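Local coordinates for protein hydrolase (Thermococcus thioreducens, PDB 6IAH) that is a magnesium-binding phosphatase of the haloacid dehalogenase superfamily, probably active on phosphoglycolate among other phosphorylated substrates, at residues A[4-9]-A[177-182]; A[208-211]-A[216-219]. One frame throughout, in Å; residues are numbered along the deposited sequence.

Overall arrangement
Contact 1 lies at the end of strand 2-5, the central strand of a five-stranded parallel sheet, where segment 4-9 leaves the strand as the metal-binding loop and meets the loop 177-182 leading into helix 183-189. Contact 2 comes later in the chain, its centre about 12 Å from that of contact 1. It joins helix 201-213 to strand 218-221, an outermost strand of the same sheet, within a beta-alpha-beta unit begun by strand 194-198. The contacts touch: ND2 of Asn209 probably donates a hydrogen bond to the carbonyl O of Pro180, and Pro182 packs on Tyr210. Helix 201-213 thus joins the packing at the sheet margin to the magnesium site, where its Asp203 is the second partner of Lys179.

Contact 1 (A[4-9]-A[177-182]); sequences VFDVDG and YLKPDP. With MG (magnesium ion), chain B.
The flat carboxylate of Asp6 meets two cations from different directions: magnesium lies close to its plane, whereas NZ of Lys179 stands well above one face. This is the start of the DxDx(T/V) signature of haloacid dehalogenase phosphatases, placed where the central strand of the Rossmann-like sheet gives way to the metal-binding loop. OD2 of Asp6 binds the ion at 1.9 Å, and Asp8 joins through its backbone, its O atom lying 2.1 Å from the metal. Three waters and Asp199 complete six ligands. One of those waters also gives a weak hydrogen bond to Asp6 OD1, linking both carboxylate oxygens to the metal shell.

From the opposing loop, Lys179 forms a salt bridge, NZ to Asp6 OD1 at 2.9 Å. As a hydrogen bond it is weak, which agrees with the ammonium sitting above the carboxylate plane. A long side chain suits the gap, since the CA atoms of Asp6 and Lys179 lie 10.0 Å apart. The chain bends once, at chi3 (-76°), and meets the aspartate at about a right angle. The stronger partner of the ammonium is Asp203, through a salt bridge; Tyr196 adds a hydrogen bond, so three groups fix its position. A lysine beside the metal-bound aspartate is a recurrent feature of this superfamily. CG of Asp6 stands anti to its own backbone nitrogen (chi1 -178°), which carries the carboxylate to the ion and lets OD2 bind it.

Contact 2 (A[208-211]-A[216-219]); sequences ENYR and DFDF
The carbonyl oxygen of Phe217 is gripped by two nitrogens of one side chain, Arg211, which comes at it side-on from the helix. NE of Arg211 donates to Phe217 O at 2.9 Å, nearly in line with the C=O bond, and Arg211 NH2 adds a bond of 3.1 Å to Phe217 O from within the carbonyl plane, on a lone pair. The oxygen lies close to the guanidinium plane for both; the NE bond is the straighter (153° at the hydrogen), the NH2 bond more bent (137°). Arginine suits this place because its arm, extended from CG to NE, reaches from the helix to the residue just ahead of the strand. The NH2 end continues to Phe219, where it packs 3.7 Å from CB.

Beside these polar bonds lies an apolar contact. CD2 of Tyr210 rests 3.7 Å from CB of Phe217, and the two rings follow at an oblique tilt, their planes at 67°. With CG anti to the backbone N (chi1 -175°), Tyr210 CD2 and CE2 lie beside Phe217, and Leu185 of helix 183-189 touches both aromatics.

These contacts pack the C-terminal part of helix 201-213 against the start of strand 218-221, within a beta-alpha-beta unit. Chemically, the buried aromatic pair supplies packing, while the exposed arginine satisfies a main-chain carbonyl, with Asp218 as a more distant opposite charge.

Contact 1 (A[4-9]-A[177-182])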
ATOM      1  N   VAL A   4     -10.961  11.791   7.036  1.00 24.93           N
ATOM      2  CA  VAL A   4      -9.901  10.807   7.180  1.00 22.57           C
ATOM      3  C   VAL A   4      -9.633  10.198   5.828  1.00 22.24           C
ATOM      4  O   VAL A   4     -10.570   9.856   5.107  1.00 23.60           O
ATOM      5  CB  VAL A   4     -10.244   9.775   8.189  1.00 22.06           C
ATOM      6  CG1 VAL A   4      -9.011   8.930   8.540  1.00 22.61           C
ATOM      7  CG2 VAL A   4     -10.716  10.456   9.484  1.00 21.87           C
ATOM      8  N   PHE A   5      -8.363  10.077   5.505  1.00 22.13           N
ATOM      9  CA  PHE A   5      -7.943   9.600   4.166  1.00 21.51           C
ATOM     10  C   PHE A   5      -7.124   8.299   4.293  1.00 23.41           C
ATOM     11  O   PHE A   5      -6.327   8.076   5.232  1.00 23.19           O
ATOM     12  CB  PHE A   5      -7.009  10.616   3.478  1.00 21.42           C
ATOM     13  CG  PHE A   5      -7.480  12.019   3.490  1.00 22.35           C
ATOM     14  CD1 PHE A   5      -8.315  12.479   2.483  1.00 22.91           C
ATOM     15  CD2 PHE A   5      -7.006  12.924   4.478  1.00 22.43           C
ATOM     16  CE1 PHE A   5      -8.730  13.796   2.476  1.00 25.51           C
ATOM     17  CE2 PHE A   5      -7.417  14.240   4.476  1.00 25.75           C
ATOM     18  CZ  PHE A   5      -8.274  14.686   3.445  1.00 24.50           C
ATOM     19  N   ASP A   6      -7.311   7.442   3.309  1.00 22.71           N
ATOM     20  CA  ASP A   6      -6.287   6.504   2.866  1.00 23.81           C
ATOM     21  C   ASP A   6      -5.204   7.327   2.152  1.00 25.08           C
ATOM     22  O   ASP A   6      -5.464   8.443   1.691  1.00 23.22           O
ATOM     23  CB  ASP A   6      -6.924   5.478   1.894  1.00 25.93           C
ATOM     24  CG  ASP A   6      -5.934   4.398   1.387  1.00 27.31           C
ATOM     25  OD1 ASP A   6      -5.074   3.907   2.145  1.00 27.74           O
ATOM     26  OD2 ASP A   6      -6.045   4.058   0.196  1.00 29.77           O
ATOM     27  N   VAL A   7      -3.999   6.782   2.048  1.00 24.52           N
ATOM     28  CA  VAL A   7      -2.924   7.446   1.322  1.00 22.81           C
ATOM     29  C   VAL A   7      -2.868   6.893  -0.094  1.00 23.65           C
ATOM     30  O   VAL A   7      -3.112   7.634  -1.035  1.00 23.98           O
ATOM     31  CB  VAL A   7      -1.601   7.298   2.041  1.00 23.51           C
ATOM     32  CG1 VAL A   7      -0.452   7.918   1.275  1.00 23.15           C
ATOM     33  CG2 VAL A   7      -1.684   7.921   3.406  1.00 23.96           C
ATOM     34  N   ASP A   8      -2.576   5.620  -0.248  1.00 23.74           N
ATOM     35  CA  ASP A   8      -2.250   5.068  -1.603  1.00 24.67           C
ATOM     36  C   ASP A   8      -3.508   4.903  -2.450  1.00 27.64           C
ATOM     37  O   ASP A   8      -4.413   4.190  -2.064  1.00 29.32           O
ATOM     38  CB  ASP A   8      -1.531   3.704  -1.461  1.00 23.84           C
ATOM     39  CG  ASP A   8      -0.104   3.813  -0.821  1.00 26.69           C
ATOM     40  OD1 ASP A   8       0.416   4.919  -0.527  1.00 26.25           O
ATOM     41  OD2 ASP A   8       0.534   2.746  -0.634  1.00 30.63           O
ATOM     42  N   GLY A   9      -3.544   5.531  -3.619  1.00 27.05           N
ATOM     43  CA  GLY A   9      -4.687   5.520  -4.502  1.00 27.28           C
ATOM     44  C   GLY A   9      -5.660   6.673  -4.207  1.00 29.26           C
ATOM     45  O   GLY A   9      -6.635   6.819  -4.953  1.00 26.49           O
ATOM     46  N   TYR A 177      -2.372  -0.456  13.998  1.00 28.12           N
ATOM     47  CA  TYR A 177      -3.607  -1.131  13.552  1.00 31.19           C
ATOM     48  C   TYR A 177      -3.548  -1.326  12.052  1.00 32.63           C
ATOM     49  O   TYR A 177      -2.745  -0.699  11.386  1.00 29.99           O
ATOM     50  CB  TYR A 177      -4.858  -0.324  13.876  1.00 28.85           C
ATOM     51  CG  TYR A 177      -5.023  -0.076  15.362  1.00 30.66           C
ATOM     52  CD1 TYR A 177      -5.578  -1.049  16.182  1.00 33.09           C
ATOM     53  CD2 TYR A 177      -4.569   1.080  15.946  1.00 30.74           C
ATOM     54  CE1 TYR A 177      -5.711  -0.847  17.533  1.00 32.67           C
ATOM     55  CE2 TYR A 177      -4.663   1.262  17.331  1.00 34.46           C
ATOM     56  CZ  TYR A 177      -5.268   0.293  18.095  1.00 33.34           C
ATOM     57  OH  TYR A 177      -5.407   0.439  19.472  1.00 35.69           O
ATOM     58  N   LEU A 178      -4.334  -2.255  11.543  1.00 29.99           N
ATOM     59  CA  LEU A 178      -4.384  -2.493  10.107  1.00 29.85           C
ATOM     60  C   LEU A 178      -5.838  -2.579   9.656  1.00 31.00           C
ATOM     61  O   LEU A 178      -6.647  -3.350  10.203  1.00 30.91           O
ATOM     62  CB  LEU A 178      -3.615  -3.764   9.693  1.00 34.95           C
ATOM     63  CG  LEU A 178      -3.062  -3.771   8.244  1.00 44.08           C
ATOM     64  CD1 LEU A 178      -1.873  -2.798   8.097  1.00 46.80           C
ATOM     65  CD2 LEU A 178      -2.641  -5.169   7.762  1.00 46.74           C
ATOM     66  N   LYS A 179      -6.176  -1.816   8.625  1.00 27.23           N
ATOM     67  CA  LYS A 179      -7.492  -1.969   8.017  1.00 29.05           C
ATOM     68  C   LYS A 179      -7.635  -3.461   7.640  1.00 30.59           C
ATOM     69  O   LYS A 179      -6.649  -4.053   7.232  1.00 29.04           O
ATOM     70  CB  LYS A 179      -7.618  -1.122   6.727  1.00 26.31           C
ATOM     71  CG  LYS A 179      -7.606   0.370   7.058  1.00 25.92           C
ATOM     72  CD  LYS A 179      -7.784   1.229   5.848  1.00 26.22           C
ATOM     73  CE  LYS A 179      -6.506   1.289   5.050  1.00 27.22           C
ATOM     74  NZ  LYS A 179      -6.571   2.136   3.840  1.00 24.00           N
ATOM     75  N   PRO A 180      -8.845  -4.056   7.718  1.00 29.48           N
ATOM     76  CA  PRO A 180     -10.075  -3.329   7.942  1.00 27.47           C
ATOM     77  C   PRO A 180     -10.542  -3.383   9.375  1.00 25.11           C
ATOM     78  O   PRO A 180     -11.737  -3.320   9.619  1.00 28.27           O
ATOM     79  CB  PRO A 180     -11.039  -4.023   7.008  1.00 26.21           C
ATOM     80  CG  PRO A 180     -10.596  -5.462   6.981  1.00 27.14           C
ATOM     81  CD  PRO A 180      -9.103  -5.390   7.086  1.00 28.01           C
ATOM     82  N   ASP A 181      -9.599  -3.475  10.288  1.00 24.60           N
ATOM     83  CA  ASP A 181      -9.898  -3.436  11.731  1.00 25.97           C
ATOM     84  C   ASP A 181     -10.459  -2.059  12.109  1.00 26.96           C
ATOM     85  O   ASP A 181      -9.761  -1.064  12.052  1.00 26.62           O
ATOM     86  CB  ASP A 181      -8.629  -3.759  12.524  1.00 27.52           C
ATOM     87  CG  ASP A 181      -8.812  -3.721  14.043  1.00 28.92           C
ATOM     88  OD1 ASP A 181      -9.917  -3.401  14.487  1.00 29.44           O
ATOM     89  OD2 ASP A 181      -7.825  -3.981  14.798  1.00 30.47           O
ATOM     90  N   PRO A 182     -11.713  -2.015  12.589  1.00 28.80           N
ATOM     91  CA  PRO A 182     -12.320  -0.749  12.862  1.00 28.11           C
ATOM     92  C   PRO A 182     -11.693   0.022  14.028  1.00 26.28           C
ATOM     93  O   PRO A 182     -11.926   1.218  14.140  1.00 24.00           O
ATOM     94  CB  PRO A 182     -13.780  -1.122  13.168  1.00 28.60           C
ATOM     95  CG  PRO A 182     -13.706  -2.500  13.724  1.00 30.40           C
ATOM     96  CD  PRO A 182     -12.615  -3.136  12.932  1.00 30.50           C
TER
HETATM   97 MG    MG B 301      -5.580   2.698  -1.071  1.00 28.94          MG
HETATM   98  O   HOH W   1      -4.058   2.013   0.029  1.00 26.55           O
HETATM   99  O   HOH W   2      -5.010   1.595  -2.630  1.00 26.91           O
HETATM  100  O   HOH W   3      -6.926   1.333  -0.190  1.00 25.13           O

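Contact 2 (A[208-211]-A[216-219])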
ATOM      1  N   GLU A 208     -17.642  -0.205   6.922  1.00 27.57           N
ATOM      2  CA  GLU A 208     -18.735  -1.175   7.320  1.00 27.51           C
ATOM      3  C   GLU A 208     -18.464  -1.775   8.706  1.00 29.88           C
ATOM      4  O   GLU A 208     -19.365  -1.817   9.562  1.00 27.45           O
ATOM      5  CB  GLU A 208     -18.886  -2.268   6.289  1.00 26.01           C
ATOM      6  CG  GLU A 208     -19.564  -1.809   5.012  1.00 28.53           C
ATOM      7  CD  GLU A 208     -19.304  -2.690   3.765  1.00 31.38           C
ATOM      8  OE1 GLU A 208     -18.722  -3.778   3.826  1.00 34.10           O
ATOM      9  OE2 GLU A 208     -19.694  -2.280   2.676  1.00 34.04           O
ATOM     10  N   ASN A 209     -17.214  -2.193   8.961  1.00 25.46           N
ATOM     11  CA  ASN A 209     -16.883  -2.721  10.296  1.00 26.03           C
ATOM     12  C   ASN A 209     -17.018  -1.708  11.404  1.00 27.78           C
ATOM     13  O   ASN A 209     -17.348  -2.035  12.567  1.00 27.43           O
ATOM     14  CB  ASN A 209     -15.453  -3.300  10.341  1.00 26.72           C
ATOM     15  CG  ASN A 209     -15.309  -4.583   9.534  1.00 27.37           C
ATOM     16  OD1 ASN A 209     -16.274  -5.331   9.320  1.00 24.38           O
ATOM     17  ND2 ASN A 209     -14.102  -4.826   9.050  1.00 25.73           N
ATOM     18  N   TYR A 210     -16.689  -0.462  11.098  1.00 27.12           N
ATOM     19  CA  TYR A 210     -16.791   0.597  12.097  1.00 27.58           C
ATOM     20  C   TYR A 210     -18.254   0.841  12.477  1.00 26.88           C
ATOM     21  O   TYR A 210     -18.626   1.013  13.679  1.00 24.65           O
ATOM     22  CB  TYR A 210     -16.137   1.914  11.549  1.00 26.25           C
ATOM     23  CG  TYR A 210     -16.108   3.001  12.609  1.00 28.20           C
ATOM     24  CD1 TYR A 210     -15.087   3.066  13.544  1.00 29.68           C
ATOM     25  CD2 TYR A 210     -17.143   3.964  12.674  1.00 28.95           C
ATOM     26  CE1 TYR A 210     -15.070   4.052  14.540  1.00 29.72           C
ATOM     27  CE2 TYR A 210     -17.135   4.966  13.624  1.00 29.01           C
ATOM     28  CZ  TYR A 210     -16.100   5.009  14.564  1.00 31.92           C
ATOM     29  OH  TYR A 210     -16.100   5.983  15.531  1.00 30.65           O
ATOM     30  N   ARG A 211     -19.065   0.895  11.442  1.00 25.80           N
ATOM     31  CA  ARG A 211     -20.530   1.013  11.595  1.00 30.93           C
ATOM     32  C   ARG A 211     -21.067  -0.163  12.387  1.00 35.51           C
ATOM     33  O   ARG A 211     -21.917   0.016  13.245  1.00 35.15           O
ATOM     34  CB  ARG A 211     -21.233   1.073  10.246  1.00 32.75           C
ATOM     35  CG  ARG A 211     -21.105   2.410   9.548  1.00 33.19           C
ATOM     36  CD  ARG A 211     -21.800   2.374   8.217  1.00 34.56           C
ATOM     37  NE  ARG A 211     -21.228   3.351   7.302  1.00 35.42           N
ATOM     38  CZ  ARG A 211     -20.877   3.125   6.046  1.00 40.90           C
ATOM     39  NH1 ARG A 211     -21.009   1.914   5.481  1.00 43.69           N
ATOM     40  NH2 ARG A 211     -20.400   4.137   5.325  1.00 41.43           N
ATOM     41  N   ASP A 216     -21.975   5.437  13.446  0.50 32.61           N
ATOM     42  CA  ASP A 216     -22.084   5.919  12.106  0.50 31.37           C
ATOM     43  C   ASP A 216     -20.825   6.641  11.642  0.50 27.63           C
ATOM     44  O   ASP A 216     -20.130   7.293  12.418  0.50 28.25           O
ATOM     45  CB  ASP A 216     -23.256   6.853  11.947  0.50 35.83           C
ATOM     46  CG  ASP A 216     -23.604   7.003  10.529  0.50 37.14           C
ATOM     47  OD1 ASP A 216     -23.199   6.055   9.795  0.50 37.96           O
ATOM     48  OD2 ASP A 216     -24.203   8.037  10.164  0.50 38.99           O
ATOM     49  N   PHE A 217     -20.544   6.500  10.354  1.00 25.41           N
ATOM     50  CA  PHE A 217     -19.390   7.167   9.751  1.00 26.87           C
ATOM     51  C   PHE A 217     -19.588   6.976   8.264  1.00 24.98           C
ATOM     52  O   PHE A 217     -20.070   5.948   7.850  1.00 26.59           O
ATOM     53  CB  PHE A 217     -18.099   6.488  10.196  1.00 26.53           C
ATOM     54  CG  PHE A 217     -16.942   7.399  10.260  1.00 26.74           C
ATOM     55  CD1 PHE A 217     -16.756   8.225  11.353  1.00 28.10           C
ATOM     56  CD2 PHE A 217     -16.041   7.465   9.211  1.00 24.48           C
ATOM     57  CE1 PHE A 217     -15.679   9.105  11.397  1.00 29.41           C
ATOM     58  CE2 PHE A 217     -14.980   8.327   9.252  1.00 24.15           C
ATOM     59  CZ  PHE A 217     -14.779   9.140  10.338  1.00 27.64           C
ATOM     60  N   ASP A 218     -19.260   7.968   7.494  1.00 24.67           N
ATOM     61  CA  ASP A 218     -19.434   7.925   6.045  1.00 26.85           C
ATOM     62  C   ASP A 218     -18.225   7.384   5.348  1.00 26.22           C
ATOM     63  O   ASP A 218     -17.089   7.473   5.845  1.00 23.86           O
ATOM     64  CB  ASP A 218     -19.753   9.308   5.489  1.00 29.63           C
ATOM     65  CG  ASP A 218     -21.136   9.851   5.965  1.00 40.56           C
ATOM     66  OD1 ASP A 218     -22.092   9.086   6.266  1.00 44.37           O
ATOM     67  OD2 ASP A 218     -21.252  11.092   6.024  1.00 49.97           O
ATOM     68  N   PHE A 219     -18.456   6.870   4.134  1.00 24.90           N
ATOM     69  CA  PHE A 219     -17.398   6.364   3.348  1.00 26.44           C
ATOM     70  C   PHE A 219     -17.580   6.886   1.942  1.00 27.92           C
ATOM     71  O   PHE A 219     -18.705   6.886   1.445  1.00 27.48           O
ATOM     72  CB  PHE A 219     -17.403   4.815   3.312  1.00 26.61           C
ATOM     73  CG  PHE A 219     -16.458   4.246   2.276  1.00 27.21           C
ATOM     74  CD1 PHE A 219     -15.048   4.358   2.452  1.00 26.89           C
ATOM     75  CD2 PHE A 219     -16.942   3.676   1.072  1.00 27.52           C
ATOM     76  CE1 PHE A 219     -14.179   3.876   1.496  1.00 25.81           C
ATOM     77  CE2 PHE A 219     -16.059   3.196   0.121  1.00 27.09           C
ATOM     78  CZ  PHE A 219     -14.670   3.279   0.331  1.00 27.11           C
TER